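Local coordinates for long form salivary protein D7L1 (Aedes aegypti, PDB 3DXL) that binds and sequesters biogenic amines and eicosanoids of the vertebrate host, leukotrienes among them, and so helps female mosquitoes to blood-feed, at residues G59-P63 / V64-F68; E133-K136 / G137-K141. All coordinates share one frame; numbering follows the deposited sequence.

Overall arrangement
Both contacts are local: contact 1 is the tight hairpin 59-68, contact 2 one turn-to-turn stretch of helix 132-142. They follow each other along the chain and do not touch; their centres lie 30 Å apart and their nearest atoms about 15 Å. Each nevertheless lies within about 8 Å of a residue that binds leukotriene E4, a lipid taken up by the N-terminal pocket. In contact 1 the side chain of Leu-60 is about 8 Å from that of Trp-37 and about 4 Å from a bound glycerol, probably from the crystallisation liquor. In contact 2 the side chain of Tyr-139 comes within about 4 Å of that of Lys-149, and the side chain of Thr-135 within about 5 Å of Gly-130.

Contact 1. Residues G59-P63 / V64-F68; sequences GLYDP and VAQKF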
ATOM      1  N   GLY A  59     -13.011  -0.398   1.721  1.00 12.94           N
ATOM      2  CA  GLY A  59     -14.233  -1.121   1.371  1.00 13.26           C
ATOM      3  C   GLY A  59     -15.462  -0.659   2.134  1.00 13.41           C
ATOM      4  O   GLY A  59     -16.530  -1.260   2.007  1.00 14.55           O
ATOM      5  N   LEU A  60     -15.327   0.416   2.911  1.00 13.13           N
ATOM      6  CA  LEU A  60     -16.469   0.990   3.627  1.00 13.39           C
ATOM      7  C   LEU A  60     -17.446   1.655   2.679  1.00 13.43           C
ATOM      8  O   LEU A  60     -18.647   1.704   2.959  1.00 13.95           O
ATOM      9  CB  LEU A  60     -16.008   1.991   4.684  1.00 13.58           C
ATOM     10  CG  LEU A  60     -15.465   1.403   5.974  1.00 13.85           C
ATOM     11  CD1 LEU A  60     -14.678   2.438   6.725  1.00 14.89           C
ATOM     12  CD2 LEU A  60     -16.600   0.858   6.838  1.00 14.87           C
ATOM     13  N   TYR A  61     -16.926   2.210   1.587  1.00 13.48           N
ATOM     14  CA  TYR A  61     -17.769   2.682   0.497  1.00 13.76           C
ATOM     15  C   TYR A  61     -17.479   1.849  -0.733  1.00 14.40           C
ATOM     16  O   TYR A  61     -16.327   1.722  -1.164  1.00 14.24           O
ATOM     17  CB  TYR A  61     -17.620   4.189   0.207  1.00 13.55           C
ATOM     18  CG  TYR A  61     -18.510   4.647  -0.934  1.00 13.38           C
ATOM     19  CD1 TYR A  61     -19.892   4.799  -0.749  1.00 13.32           C
ATOM     20  CD2 TYR A  61     -17.986   4.882  -2.208  1.00 14.15           C
ATOM     21  CE1 TYR A  61     -20.711   5.187  -1.793  1.00 14.73           C
ATOM     22  CE2 TYR A  61     -18.803   5.273  -3.260  1.00 14.09           C
ATOM     23  CZ  TYR A  61     -20.162   5.423  -3.041  1.00 14.29           C
ATOM     24  OH  TYR A  61     -20.949   5.806  -4.095  1.00 15.76           O
ATOM     25  N   ASP A  62     -18.540   1.273  -1.280  1.00 15.18           N
ATOM     26  CA  ASP A  62     -18.472   0.445  -2.465  1.00 15.64           C
ATOM     27  C   ASP A  62     -18.952   1.279  -3.653  1.00 16.31           C
ATOM     28  O   ASP A  62     -20.154   1.522  -3.788  1.00 16.35           O
ATOM     29  CB  ASP A  62     -19.333  -0.803  -2.254  1.00 16.05           C
ATOM     30  CG  ASP A  62     -19.286  -1.765  -3.424  1.00 17.04           C
ATOM     31  OD1 ASP A  62     -18.954  -1.340  -4.552  1.00 17.85           O
ATOM     32  OD2 ASP A  62     -19.614  -2.946  -3.204  1.00 18.34           O
ATOM     33  N   PRO A  63     -18.015   1.737  -4.508  1.00 17.12           N
ATOM     34  CA  PRO A  63     -18.352   2.627  -5.615  1.00 17.66           C
ATOM     35  C   PRO A  63     -19.163   1.951  -6.721  1.00 18.16           C
ATOM     36  O   PRO A  63     -19.814   2.645  -7.500  1.00 18.87           O
ATOM     37  CB  PRO A  63     -16.982   3.066  -6.144  1.00 18.01           C
ATOM     38  CG  PRO A  63     -16.073   1.957  -5.774  1.00 17.93           C
ATOM     39  CD  PRO A  63     -16.567   1.445  -4.460  1.00 17.26           C
ATOM     40  N   VAL A  64     -19.109   0.620  -6.778  1.00 18.18           N
ATOM     41  CA  VAL A  64     -19.887  -0.167  -7.737  1.00 18.62           C
ATOM     42  C   VAL A  64     -21.339  -0.249  -7.254  1.00 18.36           C
ATOM     43  O   VAL A  64     -22.277   0.019  -8.010  1.00 19.19           O
ATOM     44  CB  VAL A  64     -19.285  -1.588  -7.939  1.00 18.51           C
ATOM     45  CG1 VAL A  64     -20.118  -2.407  -8.923  1.00 19.77           C
ATOM     46  CG2 VAL A  64     -17.834  -1.506  -8.426  1.00 19.46           C
ATOM     47  N   ALA A  65     -21.510  -0.597  -5.979  1.00 17.83           N
ATOM     48  CA  ALA A  65     -22.830  -0.674  -5.361  1.00 17.24           C
ATOM     49  C   ALA A  65     -23.433   0.712  -5.131  1.00 17.36           C
ATOM     50  O   ALA A  65     -24.652   0.837  -4.977  1.00 17.20           O
ATOM     51  CB  ALA A  65     -22.751  -1.444  -4.046  1.00 16.89           C
ATOM     52  N   GLN A  66     -22.584   1.743  -5.127  1.00 17.87           N
ATOM     53  CA  GLN A  66     -22.953   3.118  -4.740  1.00 19.03           C
ATOM     54  C   GLN A  66     -23.655   3.154  -3.377  1.00 18.36           C
ATOM     55  O   GLN A  66     -24.683   3.825  -3.190  1.00 18.21           O
ATOM     56  CB  GLN A  66     -23.733   3.854  -5.844  1.00 19.28           C
ATOM     57  CG  GLN A  66     -22.832   4.303  -7.004  1.00 20.81           C
ATOM     58  CD  GLN A  66     -23.463   5.351  -7.900  1.00 21.28           C
ATOM     59  OE1 GLN A  66     -23.038   6.511  -7.920  1.00 23.83           O
ATOM     60  NE2 GLN A  66     -24.477   4.949  -8.653  1.00 23.61           N
ATOM     61  N   LYS A  67     -23.079   2.406  -2.439  1.00 17.80           N
ATOM     62  CA  LYS A  67     -23.559   2.309  -1.065  1.00 17.69           C
ATOM     63  C   LYS A  67     -22.373   2.079  -0.149  1.00 16.69           C
ATOM     64  O   LYS A  67     -21.310   1.616  -0.587  1.00 16.71           O
ATOM     65  CB  LYS A  67     -24.465   1.092  -0.866  1.00 18.34           C
ATOM     66  CG  LYS A  67     -25.619   0.928  -1.799  1.00 20.06           C
ATOM     67  CD  LYS A  67     -26.195  -0.458  -1.607  1.00 20.92           C
ATOM     68  CE  LYS A  67     -27.352  -0.688  -2.532  1.00 22.31           C
ATOM     69  NZ  LYS A  67     -28.083  -1.890  -2.133  1.00 24.44           N
ATOM     70  N   PHE A  68     -22.582   2.356   1.133  1.00 16.20           N
ATOM     71  CA  PHE A  68     -21.656   1.965   2.176  1.00 16.04           C
ATOM     72  C   PHE A  68     -21.834   0.483   2.514  1.00 16.35           C
ATOM     73  O   PHE A  68     -22.879  -0.110   2.208  1.00 17.46           O
ATOM     74  CB  PHE A  68     -21.832   2.870   3.398  1.00 15.43           C
ATOM     75  CG  PHE A  68     -21.433   4.295   3.136  1.00 14.53           C
ATOM     76  CD1 PHE A  68     -20.127   4.716   3.388  1.00 14.26           C
ATOM     77  CD2 PHE A  68     -22.339   5.205   2.589  1.00 14.43           C
ATOM     78  CE1 PHE A  68     -19.747   6.015   3.135  1.00 15.06           C
ATOM     79  CE2 PHE A  68     -21.968   6.513   2.328  1.00 14.49           C
ATOM     80  CZ  PHE A  68     -20.664   6.920   2.593  1.00 14.36           C
TER
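Tyr-61 meets Phe-68 because its CG stands trans to the backbone N (chi1 180°), which lays the phenol back along the opposing strand. Its edge is turned to the Phe-68 ring in a T-shaped stack, planes 64° apart, with Tyr-61 CD1 above the ring centre and 4.0 Å from Phe-68 CZ. Farther out the phenol runs beside Gln-66, its OH 3.4 Å from Gln-66 CA and hydrogen-bonded to Thr-102 O. Asp-62, with the same chi1 rotamer, points to the other face of the hairpin and curls its carboxylate over the turn. Val-64 N donates to Asp-62 OD1 at 3.0 Å, nearly along the carboxylate C-O axis, closing an Asx turn. Ala-65 N comes to that oxygen from well above the carboxylate plane, in a straighter bond, so two amides fix the rotation of the group. Asp-62 N donates to Lys-67 O (2.9 Å), while the bonds from Gln-66 N and Lys-67 N to Asp-62 O are weak. Phe-68 also packs on Val-109 and Tyr-113 of helix 106-119. Gln-66 and Lys-67 together facing Asp-62 form a G1 beta bulge, here in a two-stranded antiparallel hairpin between helices 45-58 and 71-79 of an odorant-binding-protein fold.

Contact 2. Residues E133-K136 / G137-K141; sequences ELTK and GLYEK
The Tyr-139 ring has its CD2-CE2 side next to Thr-135, with Thr-135 O lying obliquely to it, 3.4 Å from Tyr-139 CD2. Thr-135 CG2 sits against Tyr-139 CE2 at 3.5 Å, the two side chains running side by side in the same direction. The threonine torsion (chi1 -56°) turns OG1 back beside its own N, where it hydrogen-bonds Asn-131 O, and leaves CG2 for the ring. Pro-6 and Leu-10 of helix 6-20 also pack on Tyr-139. One residue farther round, Lys-136 and Glu-140 lie alongside each other at the exposed surface. A bend at the last lysine torsion (chi4 68°) brings Lys-136 NZ toward Glu-140 OE2, but the salt bridge is long at 3.8 Å. A water accepts from Lys-136 NZ (2.7 Å) and donates to Glu-140 OE2 (2.9 Å), so it bridges the two groups, and the direct attraction probably adds only a little. Glu-140 CG rests on Lys-136 O at 3.2 Å. Backbone bonds join residues 133-136 to 137-140, Tyr-139 N to Thr-135 O being the shortest at 2.9 Å. These i to i+4 pairs are those of a regular alpha-helix, whose Tyr-139 side adjoins Lys-149 of the leukotriene E4 site.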
ATOM      1  N   GLU A 133      -0.828   4.068  20.410  1.00 17.49           N
ATOM      2  CA  GLU A 133      -0.365   3.157  21.457  1.00 18.01           C
ATOM      3  C   GLU A 133      -0.690   1.702  21.136  1.00 17.06           C
ATOM      4  O   GLU A 133       0.173   0.826  21.259  1.00 17.31           O
ATOM      5  CB  GLU A 133      -0.915   3.555  22.835  1.00 19.07           C
ATOM      6  CG  GLU A 133      -0.467   2.649  23.990  1.00 22.57           C
ATOM      7  CD  GLU A 133       1.030   2.719  24.300  1.00 25.76           C
ATOM      8  OE1 GLU A 133       1.738   3.613  23.782  1.00 28.17           O
ATOM      9  OE2 GLU A 133       1.502   1.868  25.084  1.00 28.24           O
ATOM     10  N   LEU A 134      -1.920   1.443  20.706  1.00 15.96           N
ATOM     11  CA  LEU A 134      -2.314   0.090  20.365  1.00 15.53           C
ATOM     12  C   LEU A 134      -1.511  -0.435  19.175  1.00 14.53           C
ATOM     13  O   LEU A 134      -1.105  -1.593  19.158  1.00 14.27           O
ATOM     14  CB  LEU A 134      -3.816   0.014  20.072  1.00 15.76           C
ATOM     15  CG  LEU A 134      -4.773   0.239  21.254  1.00 16.45           C
ATOM     16  CD1 LEU A 134      -6.220   0.295  20.775  1.00 17.62           C
ATOM     17  CD2 LEU A 134      -4.601  -0.840  22.320  1.00 18.30           C
ATOM     18  N   THR A 135      -1.283   0.420  18.184  1.00 13.84           N
ATOM     19  CA  THR A 135      -0.599   0.007  16.968  1.00 13.66           C
ATOM     20  C   THR A 135       0.886  -0.278  17.249  1.00 13.80           C
ATOM     21  O   THR A 135       1.445  -1.252  16.738  1.00 13.43           O
ATOM     22  CB  THR A 135      -0.827   1.037  15.854  1.00 13.83           C
ATOM     23  OG1 THR A 135      -2.238   1.219  15.668  1.00 14.13           O
ATOM     24  CG2 THR A 135      -0.212   0.577  14.545  1.00 14.01           C
ATOM     25  N   LYS A 136       1.500   0.521  18.118  1.00 14.04           N
ATOM     26  CA  LYS A 136       2.879   0.266  18.551  1.00 15.46           C
ATOM     27  C   LYS A 136       3.016  -1.140  19.134  1.00 14.87           C
ATOM     28  O   LYS A 136       3.964  -1.867  18.819  1.00 15.20           O
ATOM     29  CB  LYS A 136       3.308   1.317  19.577  1.00 15.58           C
ATOM     30  CG  LYS A 136       4.687   1.098  20.197  1.00 17.13           C
ATOM     31  CD  LYS A 136       4.934   2.078  21.334  1.00 18.15           C
ATOM     32  CE  LYS A 136       6.174   1.704  22.131  1.00 21.57           C
ATOM     33  NZ  LYS A 136       7.430   1.883  21.352  1.00 24.43           N
ATOM     34  N   GLY A 137       2.067  -1.519  19.990  1.00 14.75           N
ATOM     35  CA  GLY A 137       2.076  -2.843  20.598  1.00 14.78           C
ATOM     36  C   GLY A 137       1.929  -3.956  19.584  1.00 14.37           C
ATOM     37  O   GLY A 137       2.592  -4.982  19.679  1.00 14.37           O
ATOM     38  N   LEU A 138       1.045  -3.763  18.614  1.00 14.11           N
ATOM     39  CA  LEU A 138       0.862  -4.750  17.553  1.00 14.58           C
ATOM     40  C   LEU A 138       2.119  -4.907  16.684  1.00 13.50           C
ATOM     41  O   LEU A 138       2.535  -6.036  16.383  1.00 13.21           O
ATOM     42  CB  LEU A 138      -0.349  -4.400  16.697  1.00 14.55           C
ATOM     43  CG  LEU A 138      -0.910  -5.434  15.721  1.00 16.46           C
ATOM     44  CD1 LEU A 138      -0.935  -6.850  16.294  1.00 18.21           C
ATOM     45  CD2 LEU A 138      -2.303  -5.016  15.287  1.00 16.57           C
ATOM     46  N   TYR A 139       2.748  -3.794  16.314  1.00 12.78           N
ATOM     47  CA  TYR A 139       3.996  -3.880  15.550  1.00 12.60           C
ATOM     48  C   TYR A 139       5.068  -4.653  16.313  1.00 13.42           C
ATOM     49  O   TYR A 139       5.839  -5.396  15.718  1.00 13.35           O
ATOM     50  CB  TYR A 139       4.524  -2.494  15.195  1.00 12.29           C
ATOM     51  CG  TYR A 139       3.974  -1.875  13.934  1.00 11.41           C
ATOM     52  CD1 TYR A 139       4.186  -2.465  12.683  1.00 11.76           C
ATOM     53  CD2 TYR A 139       3.287  -0.664  13.980  1.00 12.13           C
ATOM     54  CE1 TYR A 139       3.700  -1.870  11.511  1.00 10.87           C
ATOM     55  CE2 TYR A 139       2.798  -0.062  12.818  1.00 11.87           C
ATOM     56  CZ  TYR A 139       3.006  -0.673  11.587  1.00 11.16           C
ATOM     57  OH  TYR A 139       2.536  -0.092  10.422  1.00 11.10           O
ATOM     58  N   GLU A 140       5.127  -4.476  17.628  1.00 14.13           N
ATOM     59  CA  GLU A 140       6.092  -5.206  18.446  1.00 15.54           C
ATOM     60  C   GLU A 140       5.789  -6.706  18.462  1.00 15.87           C
ATOM     61  O   GLU A 140       6.697  -7.526  18.310  1.00 16.18           O
ATOM     62  CB  GLU A 140       6.154  -4.622  19.864  1.00 16.35           C
ATOM     63  CG  GLU A 140       6.682  -3.191  19.890  1.00 19.90           C
ATOM     64  CD  GLU A 140       7.298  -2.754  21.213  1.00 23.17           C
ATOM     65  OE1 GLU A 140       6.942  -3.303  22.282  1.00 25.88           O
ATOM     66  OE2 GLU A 140       8.142  -1.829  21.174  1.00 24.93           O
ATOM     67  N   LYS A 141       4.516  -7.061  18.623  1.00 15.64           N
ATOM     68  CA  LYS A 141       4.089  -8.463  18.565  1.00 16.38           C
ATOM     69  C   LYS A 141       4.479  -9.115  17.240  1.00 16.31           C
ATOM     70  O   LYS A 141       5.009 -10.224  17.206  1.00 16.41           O
ATOM     71  CB  LYS A 141       2.573  -8.583  18.779  1.00 15.90           C
ATOM     72  CG  LYS A 141       2.133  -8.476  20.243  1.00 17.23           C
ATOM     73  CD  LYS A 141       0.671  -8.879  20.411  1.00 17.93           C
ATOM     74  CE  LYS A 141       0.221  -8.865  21.873  1.00 19.01           C
ATOM     75  NZ  LYS A 141       0.869  -9.937  22.682  1.00 19.69           N
TER
HETATM   76  O   HOH W   1       8.115   0.355  19.262  1.00 33.66           O